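Local structure of thioredoxin-like protein (4FO5) at residues A[35-40]-A[69-74]. The protein is of unknown function but has the thioredoxin-like fold of the AhpC/TSA family, whose members are mostly thiol-dependent oxidoreductases. Numbering follows the deposited sequence.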
loop_
_atom_site.group_PDB
_atom_site.type_symbol
_atom_site.label_atom_id
_atom_site.label_comp_id
_atom_site.label_asym_id
_atom_site.label_seq_id
_atom_site.Cartn_x
_atom_site.Cartn_y
_atom_site.Cartn_z
ATOM N N THR A 35 -0.104 -3.924 7.890
ATOM C CA THR A 35 -0.667 -3.298 6.692
ATOM C C THR A 35 0.408 -3.261 5.590
ATOM O O THR A 35 1.542 -2.819 5.817
ATOM C CB THR A 35 -1.223 -1.872 6.956
ATOM O OG1 THR A 35 -2.098 -1.902 8.064
ATOM C CG2 THR A 35 -2.012 -1.312 5.771
ATOM N N LEU A 36 0.015 -3.701 4.408
ATOM C CA LEU A 36 0.810 -3.578 3.210
ATOM C C LEU A 36 0.257 -2.348 2.478
ATOM O O LEU A 36 -0.843 -2.399 1.899
ATOM C CB LEU A 36 0.790 -4.845 2.328
ATOM C CG LEU A 36 1.595 -4.704 1.012
ATOM C CD1 LEU A 36 3.084 -4.507 1.285
ATOM C CD2 LEU A 36 1.378 -5.881 0.129
ATOM N N LEU A 37 1.002 -1.235 2.575
ATOM C CA LEU A 37 0.672 0.016 1.907
ATOM C C LEU A 37 1.360 0.025 0.561
ATOM O O LEU A 37 2.575 -0.046 0.526
ATOM C CB LEU A 37 1.109 1.218 2.760
ATOM C CG LEU A 37 0.918 2.583 2.134
ATOM C CD1 LEU A 37 -0.575 2.888 1.953
ATOM C CD2 LEU A 37 1.523 3.637 3.013
ATOM N N ASN A 38 0.603 0.065 -0.539
ATOM C CA ASN A 38 1.201 0.047 -1.854
ATOM C C ASN A 38 0.699 1.196 -2.742
ATOM O O ASN A 38 -0.488 1.469 -2.781
ATOM C CB ASN A 38 0.949 -1.296 -2.522
ATOM C CG ASN A 38 1.650 -1.416 -3.828
ATOM O OD1 ASN A 38 2.871 -1.372 -3.897
ATOM N ND2 ASN A 38 0.888 -1.587 -4.899
ATOM N N PHE A 39 1.620 1.888 -3.413
ATOM C CA PHE A 39 1.307 2.977 -4.337
ATOM C C PHE A 39 1.566 2.512 -5.727
ATOM O O PHE A 39 2.605 1.904 -5.998
ATOM C CB PHE A 39 2.140 4.235 -4.023
ATOM C CG PHE A 39 1.814 4.819 -2.670
ATOM C CD1 PHE A 39 0.720 5.656 -2.504
ATOM C CD2 PHE A 39 2.548 4.460 -1.544
ATOM C CE1 PHE A 39 0.412 6.196 -1.248
ATOM C CE2 PHE A 39 2.252 5.007 -0.295
ATOM C CZ PHE A 39 1.182 5.862 -0.153
ATOM N N TRP A 40 0.631 2.804 -6.626
ATOM C CA TRP A 40 0.724 2.433 -8.027
ATOM C C TRP A 40 -0.134 3.379 -8.867
ATOM O O TRP A 40 -0.878 4.187 -8.322
ATOM C CB TRP A 40 0.265 0.959 -8.230
ATOM C CG TRP A 40 -1.205 0.771 -8.003
ATOM C CD1 TRP A 40 -1.853 0.784 -6.807
ATOM C CD2 TRP A 40 -2.220 0.641 -9.009
ATOM N NE1 TRP A 40 -3.204 0.632 -6.997
ATOM C CE2 TRP A 40 -3.461 0.557 -8.342
ATOM C CE3 TRP A 40 -2.201 0.593 -10.412
ATOM C CZ2 TRP A 40 -4.679 0.425 -9.029
ATOM C CZ3 TRP A 40 -3.411 0.470 -11.091
ATOM C CH2 TRP A 40 -4.626 0.373 -10.401
ATOM N N CYS A 69 -3.590 -2.209 1.557
ATOM C CA CYS A 69 -4.051 -0.872 1.258
ATOM C C CYS A 69 -3.322 -0.396 0.004
ATOM O O CYS A 69 -2.196 0.075 0.095
ATOM C CB CYS A 69 -3.807 0.050 2.441
ATOM S SG CYS A 69 -4.452 1.714 2.183
ATOM N N SER A 70 -3.938 -0.587 -1.168
ATOM C CA SER A 70 -3.363 -0.212 -2.469
ATOM C C SER A 70 -3.938 1.102 -2.896
ATOM O O SER A 70 -5.148 1.204 -3.037
ATOM C CB SER A 70 -3.679 -1.258 -3.534
ATOM O OG SER A 70 -2.965 -2.464 -3.377
ATOM N N ILE A 71 -3.110 2.117 -3.094
ATOM C CA ILE A 71 -3.637 3.425 -3.478
ATOM C C ILE A 71 -3.197 3.791 -4.884
ATOM O O ILE A 71 -2.003 3.914 -5.125
ATOM C CB ILE A 71 -3.206 4.510 -2.465
ATOM C CG1 ILE A 71 -3.564 4.101 -1.020
ATOM C CG2 ILE A 71 -3.828 5.869 -2.859
ATOM C CD1 ILE A 71 -2.996 5.021 0.112
ATOM N N SER A 72 -4.166 3.957 -5.808
ATOM C CA SER A 72 -3.907 4.377 -7.181
ATOM C C SER A 72 -3.736 5.882 -7.207
ATOM O O SER A 72 -4.540 6.617 -6.598
ATOM C CB SER A 72 -5.049 3.954 -8.101
ATOM O OG SER A 72 -5.073 4.714 -9.299
HETATM N N MSE A 73 -2.708 6.342 -7.941
HETATM C CA MSE A 73 -2.376 7.759 -8.089
HETATM C C MSE A 73 -2.805 8.296 -9.470
HETATM O O MSE A 73 -2.410 9.400 -9.859
HETATM C CB MSE A 73 -0.879 7.998 -7.820
HETATM C CG MSE A 73 -0.480 7.684 -6.390
HETATM SE SE MSE A 73 -1.341 8.956 -5.181
HETATM C CE MSE A 73 -1.280 8.027 -3.697
ATOM N N ASP A 74 -3.661 7.542 -10.186
ATOM C CA ASP A 74 -4.230 7.990 -11.463
ATOM C C ASP A 74 -5.210 9.119 -11.167
ATOM O O ASP A 74 -5.978 8.999 -10.213
ATOM C CB ASP A 74 -4.934 6.839 -12.205
ATOM C CG ASP A 74 -4.025 5.702 -12.624
ATOM O OD1 ASP A 74 -3.225 5.896 -13.562
ATOM O OD2 ASP A 74 -4.150 4.600 -12.051
#
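Asn38 joins parallel strands 35-40 and 69-72 through its backbone: its N donates to Cys69 O at 2.9 Å, and its O accepts from Ile71 N at 2.7 Å, nearly head-on. Cys69 N to Leu36 O, Trp40 N to Ile71 O and Met73 N to Trp40 O complete the alternation, the last reaching past the second strand's end.

Apolar packing fills one face, where Leu37, Phe39, Cys69 and Ile71 suit a dry interior. Leu37 CD1 meets Ile71 CD1 at 3.7 Å, and the selenomethionine Met73, its chain bent at chi2 (-66°), brings CE to the edge of the Phe39 ring.

On the other face CG of Trp40 sits between the backbone N and carbonyl carbon (chi1 69°), which swings the indole over the neighbouring strand, and Ser72, small enough to fit beneath, sets CA over the five-membered ring in a CH-pi contact 4.0 Å from its centroid. With an alanine in place of Trp40, Ser72 would probably lose its aromatic cover. Ser72 OG bonds Asp74 OD2, which also accepts from Ala42 N.

Helix 45-58 links the strands in a beta-alpha-beta crossover and packs against Trp40 through Ser47 and Asn51, while strands 94-96 and 117-120 flank the pair within the thioredoxin-fold sheet.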